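Geranyltranstransferase (IspA) (Helicobacter pylori, PDB 3LLW) probably acts as a magnesium-dependent prenyltransferase of the FPP/GGPP synthase family in isoprenoid biosynthesis, joining allylic and homoallylic diphosphates into longer chains. Local coordinates at residues P6-S9 with F10-E14; K54-L57 with A58-A62; Y286-L289 with Q290-L293. All coordinates share one frame; numbering follows the deposited sequence.

Contact 1: residues P6-S9 with F10-E14; sequences PNLS and FYYNE
L8 and Y12, one turn apart at the start of helix 6-23, run side by side and point the same way, with CG of L8 4.1 Å from CE2 of Y12. CG of Y12 takes the position beside the backbone N (chi1 -79°), which swings the ring back over the preceding turn, so that CG and CD2 of Y12 each come within 3.4 Å of L8 O, which approaches the ring obliquely. That same carbonyl receives the N-H of Y12 at 3.1 Å.

Y11 is turned differently. With CG beside its own carbonyl carbon (chi1 162°), its ring leads away from the first turn, and L8 touches it loosely and obliquely, CD1 of L8 lying 4.3 Å from CD2 of Y11. The end of the ring belongs to the neighbouring helix 51-63, where OH of Y11 is hydrogen-bonded to K54 O. F10 leads off in another direction: CG of E14 lies 3.9 Å above one face of its ring, displaced toward the rim, and Y69 meets F10 edge-to-face.

Backbone bonds one turn long run beneath these side chains. The bond from F10 N to P6 O is 2.8 Å, and the ones from Y11 to N7 and from N13 to S9 continue the pattern. N7 sends ND2 out to E291 OE1 on helix 287-301, while E14 OE1 is hydrogen-bonded to Q73 and Y69.

The chemistry is thus divided by direction: L8 and Y12 give an apolar surface that packs on A295, whereas the polar ends of N7, Y11 and E14 spend their hydrogen bonds on other helices, tying the N-terminal helix to the body of the protein.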
ATOM      1  N   PRO A   6     -30.641 -10.984 -20.489  1.00 60.41           N
ATOM      2  CA  PRO A   6     -29.438 -10.452 -21.149  1.00 59.39           C
ATOM      3  C   PRO A   6     -28.440  -9.747 -20.227  1.00 58.70           C
ATOM      4  O   PRO A   6     -27.243 -10.018 -20.321  1.00 57.62           O
ATOM      5  CB  PRO A   6     -30.005  -9.475 -22.182  1.00 59.65           C
ATOM      6  CG  PRO A   6     -31.369  -9.970 -22.448  1.00 59.61           C
ATOM      7  CD  PRO A   6     -31.859 -10.454 -21.127  1.00 58.56           C
ATOM      8  N   ASN A   7     -28.941  -8.877 -19.352  1.00 52.44           N
ATOM      9  CA  ASN A   7     -28.144  -8.193 -18.334  1.00 51.18           C
ATOM     10  C   ASN A   7     -27.307  -9.147 -17.461  1.00 53.97           C
ATOM     11  O   ASN A   7     -26.109  -8.942 -17.269  1.00 55.75           O
ATOM     12  CB  ASN A   7     -29.086  -7.382 -17.450  1.00 49.29           C
ATOM     13  CG  ASN A   7     -28.384  -6.736 -16.274  1.00 53.78           C
ATOM     14  OD1 ASN A   7     -27.575  -5.822 -16.448  1.00 52.59           O
ATOM     15  ND2 ASN A   7     -28.720  -7.187 -15.060  1.00 48.37           N
ATOM     16  N   LEU A   8     -27.958 -10.193 -16.962  1.00 51.02           N
ATOM     17  CA  LEU A   8     -27.353 -11.165 -16.074  1.00 51.27           C
ATOM     18  C   LEU A   8     -26.414 -12.091 -16.832  1.00 57.65           C
ATOM     19  O   LEU A   8     -25.450 -12.623 -16.266  1.00 61.93           O
ATOM     20  CB  LEU A   8     -28.466 -11.990 -15.434  1.00 50.71           C
ATOM     21  CG  LEU A   8     -28.139 -12.734 -14.148  1.00 54.79           C
ATOM     22  CD1 LEU A   8     -27.575 -11.765 -13.127  1.00 49.98           C
ATOM     23  CD2 LEU A   8     -29.383 -13.419 -13.615  1.00 51.07           C
ATOM     24  N   SER A   9     -26.711 -12.281 -18.116  1.00 59.54           N
ATOM     25  CA  SER A   9     -25.925 -13.136 -18.999  1.00 56.23           C
ATOM     26  C   SER A   9     -24.644 -12.417 -19.385  1.00 53.13           C
ATOM     27  O   SER A   9     -23.577 -13.036 -19.482  1.00 50.44           O
ATOM     28  CB  SER A   9     -26.727 -13.478 -20.263  1.00 55.55           C
ATOM     29  OG  SER A   9     -26.175 -14.592 -20.932  1.00 61.99           O
ATOM     30  N   PHE A  10     -24.774 -11.107 -19.608  1.00 46.17           N
ATOM     31  CA  PHE A  10     -23.651 -10.233 -19.922  1.00 50.22           C
ATOM     32  C   PHE A  10     -22.675 -10.158 -18.741  1.00 51.06           C
ATOM     33  O   PHE A  10     -21.457 -10.176 -18.929  1.00 53.29           O
ATOM     34  CB  PHE A  10     -24.164  -8.836 -20.281  1.00 50.81           C
ATOM     35  CG  PHE A  10     -23.086  -7.803 -20.403  1.00 56.10           C
ATOM     36  CD1 PHE A  10     -22.333  -7.704 -21.566  1.00 61.92           C
ATOM     37  CD2 PHE A  10     -22.835  -6.913 -19.361  1.00 55.63           C
ATOM     38  CE1 PHE A  10     -21.329  -6.742 -21.687  1.00 66.52           C
ATOM     39  CE2 PHE A  10     -21.831  -5.952 -19.471  1.00 60.15           C
ATOM     40  CZ  PHE A  10     -21.078  -5.867 -20.636  1.00 55.47           C
ATOM     41  N   TYR A  11     -23.235 -10.065 -17.536  1.00 52.06           N
ATOM     42  CA  TYR A  11     -22.465  -9.983 -16.305  1.00 51.07           C
ATOM     43  C   TYR A  11     -21.685 -11.264 -16.027  1.00 51.89           C
ATOM     44  O   TYR A  11     -20.496 -11.203 -15.705  1.00 58.71           O
ATOM     45  CB  TYR A  11     -23.370  -9.617 -15.123  1.00 50.12           C
ATOM     46  CG  TYR A  11     -22.764  -9.924 -13.766  1.00 54.78           C
ATOM     47  CD1 TYR A  11     -21.597  -9.278 -13.331  1.00 52.68           C
ATOM     48  CD2 TYR A  11     -23.358 -10.853 -12.915  1.00 53.52           C
ATOM     49  CE1 TYR A  11     -21.042  -9.560 -12.110  1.00 44.95           C
ATOM     50  CE2 TYR A  11     -22.813 -11.129 -11.675  1.00 55.11           C
ATOM     51  CZ  TYR A  11     -21.651 -10.479 -11.281  1.00 51.79           C
ATOM     52  OH  TYR A  11     -21.099 -10.751 -10.057  1.00 50.92           O
ATOM     53  N   TYR A  12     -22.340 -12.413 -16.164  1.00 53.82           N
ATOM     54  CA  TYR A  12     -21.673 -13.706 -15.967  1.00 55.87           C
ATOM     55  C   TYR A  12     -20.491 -13.903 -16.915  1.00 54.69           C
ATOM     56  O   TYR A  12     -19.486 -14.521 -16.560  1.00 54.80           O
ATOM     57  CB  TYR A  12     -22.661 -14.864 -16.138  1.00 58.92           C
ATOM     58  CG  TYR A  12     -23.555 -15.123 -14.943  1.00 61.41           C
ATOM     59  CD1 TYR A  12     -23.143 -14.801 -13.648  1.00 56.54           C
ATOM     60  CD2 TYR A  12     -24.807 -15.717 -15.106  1.00 57.82           C
ATOM     61  CE1 TYR A  12     -23.957 -15.045 -12.550  1.00 57.04           C
ATOM     62  CE2 TYR A  12     -25.629 -15.975 -14.011  1.00 61.24           C
ATOM     63  CZ  TYR A  12     -25.195 -15.638 -12.736  1.00 63.72           C
ATOM     64  OH  TYR A  12     -26.001 -15.888 -11.646  1.00 68.43           O
ATOM     65  N   ASN A  13     -20.626 -13.364 -18.117  1.00 51.79           N
ATOM     66  CA  ASN A  13     -19.595 -13.472 -19.122  1.00 54.69           C
ATOM     67  C   ASN A  13     -18.413 -12.534 -18.824  1.00 56.18           C
ATOM     68  O   ASN A  13     -17.262 -12.894 -19.081  1.00 54.77           O
ATOM     69  CB  ASN A  13     -20.198 -13.220 -20.504  1.00 52.06           C
ATOM     70  CG  ASN A  13     -19.211 -13.420 -21.618  1.00 51.56           C
ATOM     71  OD1 ASN A  13     -19.069 -12.556 -22.485  1.00 53.95           O
ATOM     72  ND2 ASN A  13     -18.509 -14.554 -21.604  1.00 52.42           N
ATOM     73  N   GLU A  14     -18.701 -11.351 -18.276  1.00 52.37           N
ATOM     74  CA  GLU A  14     -17.644 -10.439 -17.825  1.00 54.12           C
ATOM     75  C   GLU A  14     -16.810 -10.992 -16.667  1.00 49.25           C
ATOM     76  O   GLU A  14     -15.613 -10.743 -16.594  1.00 54.94           O
ATOM     77  CB  GLU A  14     -18.202  -9.061 -17.482  1.00 51.08           C
ATOM     78  CG  GLU A  14     -18.616  -8.272 -18.720  1.00 64.84           C
ATOM     79  CD  GLU A  14     -17.525  -8.249 -19.793  1.00 71.44           C
ATOM     80  OE1 GLU A  14     -16.372  -7.880 -19.465  1.00 72.96           O
ATOM     81  OE2 GLU A  14     -17.821  -8.592 -20.961  1.00 68.54           O
TER

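Contact 2: residues K54-L57 with A58-A62; sequences KLFL and AVLCA
F56 and L60 form the apolar centre, two side chains one turn apart on helix 51-63 that lie side by side and point the same way. CD2 of L60 approaches the F56 ring obliquely, 3.8 Å from its CE1 and nearly as close to CZ. Both residues hold CG beside their own carbonyl carbon (F56 chi1 171°), which sends ring and isobutyl group off in a common direction. L57 crosses L60 at a slant, its CD2 4.2 Å from CD2 of L60.

Farther out, C61 folds back along the helix: SG sits beside the backbone N (chi1 -67°) and comes within 3.3 Å of L57 O. V59 does likewise with one branch, CG2 lying 3.3 Å from L55 O. The polar edge is mostly main chain. C61 N bonds to L57 O at 2.9 Å, L60 N bonds to F56 O, and the bond from V59 N to L55 O is weak. K54 O accepts A58 N at 2.8 Å.

Four helices surround this segment. F56 packs on I79, A80 and I83 of helix 73-94; L57 and A58 face Y11 of helix 6-23; V59 touches L289 of helix 287-301 and L197 of helix 178-204. Residues 55-62 are thus buried among four helices of the all-helical prenyl synthase fold.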
ATOM      1  N   LYS A  54     -16.084 -10.004  -8.400  1.00 42.82           N
ATOM      2  CA  LYS A  54     -17.471 -10.258  -8.823  1.00 44.09           C
ATOM      3  C   LYS A  54     -18.474  -9.263  -8.238  1.00 45.96           C
ATOM      4  O   LYS A  54     -19.395  -8.840  -8.936  1.00 43.08           O
ATOM      5  CB  LYS A  54     -17.902 -11.683  -8.519  1.00 45.90           C
ATOM      6  CG  LYS A  54     -17.317 -12.699  -9.478  1.00 48.69           C
ATOM      7  CD  LYS A  54     -17.508 -14.114  -8.973  1.00 52.16           C
ATOM      8  CE  LYS A  54     -16.724 -15.082  -9.858  1.00 58.57           C
ATOM      9  NZ  LYS A  54     -17.068 -16.490  -9.605  1.00 55.66           N
ATOM     10  N   LEU A  55     -18.292  -8.877  -6.975  1.00 46.61           N
ATOM     11  CA  LEU A  55     -19.155  -7.859  -6.359  1.00 47.89           C
ATOM     12  C   LEU A  55     -18.984  -6.510  -7.031  1.00 46.84           C
ATOM     13  O   LEU A  55     -19.962  -5.806  -7.255  1.00 51.03           O
ATOM     14  CB  LEU A  55     -18.842  -7.708  -4.871  1.00 52.69           C
ATOM     15  CG  LEU A  55     -19.285  -8.801  -3.907  1.00 51.56           C
ATOM     16  CD1 LEU A  55     -18.455  -8.678  -2.631  1.00 34.25           C
ATOM     17  CD2 LEU A  55     -20.771  -8.652  -3.623  1.00 55.97           C
ATOM     18  N   PHE A  56     -17.727  -6.160  -7.329  1.00 45.50           N
ATOM     19  CA  PHE A  56     -17.371  -4.930  -8.025  1.00 41.69           C
ATOM     20  C   PHE A  56     -18.055  -4.879  -9.380  1.00 45.96           C
ATOM     21  O   PHE A  56     -18.713  -3.881  -9.744  1.00 36.52           O
ATOM     22  CB  PHE A  56     -15.839  -4.838  -8.202  1.00 41.00           C
ATOM     23  CG  PHE A  56     -15.394  -3.707  -9.102  1.00 44.41           C
ATOM     24  CD1 PHE A  56     -14.864  -3.967 -10.358  1.00 37.35           C
ATOM     25  CD2 PHE A  56     -15.529  -2.374  -8.698  1.00 43.24           C
ATOM     26  CE1 PHE A  56     -14.461  -2.921 -11.195  1.00 48.46           C
ATOM     27  CE2 PHE A  56     -15.130  -1.325  -9.535  1.00 36.98           C
ATOM     28  CZ  PHE A  56     -14.615  -1.593 -10.784  1.00 34.95           C
ATOM     29  N   LEU A  57     -17.891  -5.970 -10.122  1.00 38.17           N
ATOM     30  CA  LEU A  57     -18.461  -6.093 -11.462  1.00 47.23           C
ATOM     31  C   LEU A  57     -19.988  -6.215 -11.482  1.00 44.00           C
ATOM     32  O   LEU A  57     -20.613  -5.782 -12.433  1.00 47.72           O
ATOM     33  CB  LEU A  57     -17.812  -7.241 -12.221  1.00 44.40           C
ATOM     34  CG  LEU A  57     -16.358  -7.033 -12.630  1.00 46.78           C
ATOM     35  CD1 LEU A  57     -15.735  -8.371 -13.070  1.00 39.87           C
ATOM     36  CD2 LEU A  57     -16.279  -5.998 -13.740  1.00 33.61           C
ATOM     37  N   ALA A  58     -20.577  -6.762 -10.426  1.00 43.20           N
ATOM     38  CA  ALA A  58     -22.030  -6.826 -10.302  1.00 44.36           C
ATOM     39  C   ALA A  58     -22.656  -5.441 -10.333  1.00 44.07           C
ATOM     40  O   ALA A  58     -23.638  -5.246 -11.014  1.00 45.72           O
ATOM     41  CB  ALA A  58     -22.434  -7.545  -9.040  1.00 42.07           C
ATOM     42  N   VAL A  59     -22.059  -4.497  -9.607  1.00 46.08           N
ATOM     43  CA  VAL A  59     -22.556  -3.124  -9.507  1.00 44.77           C
ATOM     44  C   VAL A  59     -22.303  -2.375 -10.808  1.00 49.37           C
ATOM     45  O   VAL A  59     -23.169  -1.678 -11.322  1.00 53.21           O
ATOM     46  CB  VAL A  59     -21.891  -2.365  -8.327  1.00 40.10           C
ATOM     47  CG1 VAL A  59     -22.553  -1.011  -8.087  1.00 40.84           C
ATOM     48  CG2 VAL A  59     -21.985  -3.170  -7.065  1.00 39.95           C
ATOM     49  N   LEU A  60     -21.106  -2.550 -11.341  1.00 49.40           N
ATOM     50  CA  LEU A  60     -20.657  -1.821 -12.502  1.00 47.33           C
ATOM     51  C   LEU A  60     -21.346  -2.216 -13.816  1.00 53.97           C
ATOM     52  O   LEU A  60     -21.848  -1.341 -14.534  1.00 56.87           O
ATOM     53  CB  LEU A  60     -19.153  -1.968 -12.598  1.00 47.89           C
ATOM     54  CG  LEU A  60     -18.434  -1.291 -13.740  1.00 48.51           C
ATOM     55  CD1 LEU A  60     -18.337   0.214 -13.506  1.00 43.59           C
ATOM     56  CD2 LEU A  60     -17.097  -1.917 -13.756  1.00 54.11           C
ATOM     57  N   CYS A  61     -21.396  -3.518 -14.111  1.00 49.23           N
ATOM     58  CA  CYS A  61     -22.090  -4.041 -15.304  1.00 52.90           C
ATOM     59  C   CYS A  61     -23.565  -3.667 -15.347  1.00 53.97           C
ATOM     60  O   CYS A  61     -24.121  -3.447 -16.422  1.00 51.99           O
ATOM     61  CB  CYS A  61     -21.997  -5.565 -15.380  1.00 51.83           C
ATOM     62  SG  CYS A  61     -20.363  -6.201 -15.674  1.00 55.91           S
ATOM     63  N   ALA A  62     -24.187  -3.627 -14.174  1.00 53.89           N
ATOM     64  CA  ALA A  62     -25.565  -3.202 -14.028  1.00 50.27           C
ATOM     65  C   ALA A  62     -25.773  -1.717 -14.324  1.00 52.83           C
ATOM     66  O   ALA A  62     -26.790  -1.334 -14.900  1.00 56.32           O
ATOM     67  CB  ALA A  62     -26.038  -3.511 -12.648  1.00 48.78           C
TER

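Contact 3: residues Y286-L289 with Q290-L293; sequences YPLL and QENL. With SO4 (sulfate ion), chain E.
Y286 is the N-cap residue of helix 287-301, and the first turn of this helix holds a sulfate ion, an anion bound at a helix N-terminus in the all-helical prenyl synthase fold. The sulfate probably came from the crystallisation liquor.

Two main-chain N-H groups grip the anion, each using a different oxygen. L288 N donates to sulfate O1 at 2.8 Å (N-H...O 162°), and L289 N to O2 at 3.0 Å. The partial positive charge of the helix start would be expected to add to the attraction. Carbon atoms close round the ion: CD of P287 lies 3.2 Å from O1, and O2 lies in the plane of the Y286 ring, at its edge.

Within the helix, Y286 O receives Q290 N and thereby closes the first turn. L293 N bonds to L289 O, and bonds from E291 to P287 and from N292 to L288 complete the set.

The apolar pair is L289 and L293, side by side and pointing the same way; L289 packs on L211 and L293 on L215 of helix 209-236. CG of L289 stands beside its carbonyl carbon (chi1 180°), whereas CG of L293 stands beside its backbone N; these opposite choices bring CD1 of L289 to 3.8 Å from CD1 of L293.

Among the polar side chains, N292 has its ND2 hydrogen-bonded to A58 O of helix 51-63. Its amide is folded back on the preceding turn by a chi1 of -70°, which sets CG of N292 3.5 Å from L288 O.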
ATOM      1  N   TYR A 286     -33.685   0.512  -9.088  1.00 59.12           N
ATOM      2  CA  TYR A 286     -32.488  -0.124  -9.663  1.00 56.59           C
ATOM      3  C   TYR A 286     -32.641  -1.611 -10.006  1.00 56.86           C
ATOM      4  O   TYR A 286     -31.966  -2.439  -9.390  1.00 54.73           O
ATOM      5  CB  TYR A 286     -31.291   0.055  -8.710  1.00 58.72           C
ATOM      6  CG  TYR A 286     -30.909   1.491  -8.489  1.00 51.26           C
ATOM      7  CD1 TYR A 286     -31.314   2.177  -7.341  1.00 56.26           C
ATOM      8  CD2 TYR A 286     -30.162   2.177  -9.441  1.00 52.64           C
ATOM      9  CE1 TYR A 286     -30.974   3.527  -7.150  1.00 52.59           C
ATOM     10  CE2 TYR A 286     -29.820   3.507  -9.263  1.00 57.28           C
ATOM     11  CZ  TYR A 286     -30.229   4.175  -8.121  1.00 55.13           C
ATOM     12  OH  TYR A 286     -29.863   5.488  -7.969  1.00 64.41           O
ATOM     13  N   PRO A 287     -33.514  -1.954 -10.985  1.00 54.58           N
ATOM     14  CA  PRO A 287     -33.775  -3.361 -11.326  1.00 53.76           C
ATOM     15  C   PRO A 287     -32.580  -4.209 -11.796  1.00 54.84           C
ATOM     16  O   PRO A 287     -32.450  -5.358 -11.357  1.00 52.93           O
ATOM     17  CB  PRO A 287     -34.846  -3.273 -12.433  1.00 55.09           C
ATOM     18  CG  PRO A 287     -34.780  -1.876 -12.947  1.00 55.84           C
ATOM     19  CD  PRO A 287     -34.354  -1.039 -11.786  1.00 57.84           C
ATOM     20  N   LEU A 288     -31.728  -3.659 -12.665  1.00 53.65           N
ATOM     21  CA  LEU A 288     -30.567  -4.393 -13.191  1.00 51.54           C
ATOM     22  C   LEU A 288     -29.531  -4.662 -12.096  1.00 54.24           C
ATOM     23  O   LEU A 288     -28.930  -5.737 -12.050  1.00 49.45           O
ATOM     24  CB  LEU A 288     -29.931  -3.662 -14.381  1.00 46.49           C
ATOM     25  CG  LEU A 288     -30.830  -3.373 -15.597  1.00 59.48           C
ATOM     26  CD1 LEU A 288     -30.139  -2.472 -16.624  1.00 55.73           C
ATOM     27  CD2 LEU A 288     -31.336  -4.652 -16.254  1.00 52.97           C
ATOM     28  N   LEU A 289     -29.356  -3.678 -11.214  1.00 53.92           N
ATOM     29  CA  LEU A 289     -28.498  -3.803 -10.040  1.00 52.26           C
ATOM     30  C   LEU A 289     -29.027  -4.846  -9.076  1.00 51.15           C
ATOM     31  O   LEU A 289     -28.273  -5.724  -8.598  1.00 48.21           O
ATOM     32  CB  LEU A 289     -28.336  -2.442  -9.341  1.00 48.90           C
ATOM     33  CG  LEU A 289     -27.482  -2.314  -8.066  1.00 53.14           C
ATOM     34  CD1 LEU A 289     -26.065  -2.810  -8.256  1.00 50.03           C
ATOM     35  CD2 LEU A 289     -27.469  -0.868  -7.572  1.00 55.85           C
ATOM     36  N   GLN A 290     -30.326  -4.764  -8.810  1.00 46.71           N
ATOM     37  CA  GLN A 290     -30.980  -5.723  -7.937  1.00 49.17           C
ATOM     38  C   GLN A 290     -30.813  -7.142  -8.481  1.00 49.72           C
ATOM     39  O   GLN A 290     -30.592  -8.078  -7.706  1.00 43.74           O
ATOM     40  CB  GLN A 290     -32.457  -5.369  -7.759  1.00 51.52           C
ATOM     41  CG  GLN A 290     -33.153  -6.085  -6.600  1.00 62.18           C
ATOM     42  CD  GLN A 290     -33.649  -7.486  -6.959  1.00 72.87           C
ATOM     43  OE1 GLN A 290     -34.084  -7.739  -8.090  1.00 72.94           O
ATOM     44  NE2 GLN A 290     -33.580  -8.403  -5.994  1.00 77.38           N
ATOM     45  N   GLU A 291     -30.895  -7.276  -9.806  1.00 46.64           N
ATOM     46  CA  GLU A 291     -30.850  -8.569 -10.469  1.00 56.40           C
ATOM     47  C   GLU A 291     -29.468  -9.211 -10.352  1.00 57.43           C
ATOM     48  O   GLU A 291     -29.362 -10.395 -10.019  1.00 59.03           O
ATOM     49  CB  GLU A 291     -31.257  -8.416 -11.931  1.00 53.28           C
ATOM     50  CG  GLU A 291     -31.479  -9.719 -12.672  1.00 64.51           C
ATOM     51  CD  GLU A 291     -32.133  -9.524 -14.039  1.00 70.33           C
ATOM     52  OE1 GLU A 291     -31.630  -8.704 -14.852  1.00 70.74           O
ATOM     53  OE2 GLU A 291     -33.155 -10.200 -14.298  1.00 85.72           O
ATOM     54  N   ASN A 292     -28.423  -8.425 -10.620  1.00 55.70           N
ATOM     55  CA  ASN A 292     -27.039  -8.891 -10.492  1.00 54.94           C
ATOM     56  C   ASN A 292     -26.667  -9.259  -9.053  1.00 52.49           C
ATOM     57  O   ASN A 292     -26.095 -10.323  -8.806  1.00 52.35           O
ATOM     58  CB  ASN A 292     -26.056  -7.852 -11.050  1.00 54.07           C
ATOM     59  CG  ASN A 292     -26.123  -7.729 -12.562  1.00 60.17           C
ATOM     60  OD1 ASN A 292     -26.931  -8.387 -13.212  1.00 65.41           O
ATOM     61  ND2 ASN A 292     -25.273  -6.877 -13.130  1.00 54.41           N
ATOM     62  N   LEU A 293     -27.009  -8.382  -8.112  1.00 50.52           N
ATOM     63  CA  LEU A 293     -26.745  -8.639  -6.706  1.00 55.67           C
ATOM     64  C   LEU A 293     -27.500  -9.854  -6.179  1.00 58.52           C
ATOM     65  O   LEU A 293     -26.906 -10.713  -5.531  1.00 62.76           O
ATOM     66  CB  LEU A 293     -27.013  -7.396  -5.852  1.00 55.90           C
ATOM     67  CG  LEU A 293     -26.020  -6.237  -6.046  1.00 54.87           C
ATOM     68  CD1 LEU A 293     -26.392  -5.064  -5.170  1.00 44.75           C
ATOM     69  CD2 LEU A 293     -24.593  -6.681  -5.771  1.00 51.04           C
TER
HETATM   70  S   SO4 E 310     -30.564  -0.093 -12.978  1.00 70.65           S
HETATM   71  O1  SO4 E 310     -31.604  -0.969 -13.514  1.00 71.19           O
HETATM   72  O2  SO4 E 310     -29.853  -0.784 -11.898  1.00 67.02           O
HETATM   73  O3  SO4 E 310     -29.633   0.258 -14.052  1.00 75.68           O
HETATM   74  O4  SO4 E 310     -31.197   1.134 -12.485  1.00 72.99           O

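Overall arrangement
Contacts 1, 2 and 3 sit on three helices that meet on one side of the chain's centre. Contact 2 is the most central, its centre about 10 Å from those of contacts 1 and 3, which are about 12 Å from each other. Each pair has a probable hydrogen bond: Y11 OH to K54 O at 2.8 Å, A58 O to N292 ND2 at 3.1 Å, and N7 ND2 to E291 OE1 at 3.3 Å. Packing fills in between, as where CB of A62 lies 3.6 Å from CA of L289. All three contacts lie away from the magnesium-binding residues D94 and D100, and the sulfate belongs to contact 3.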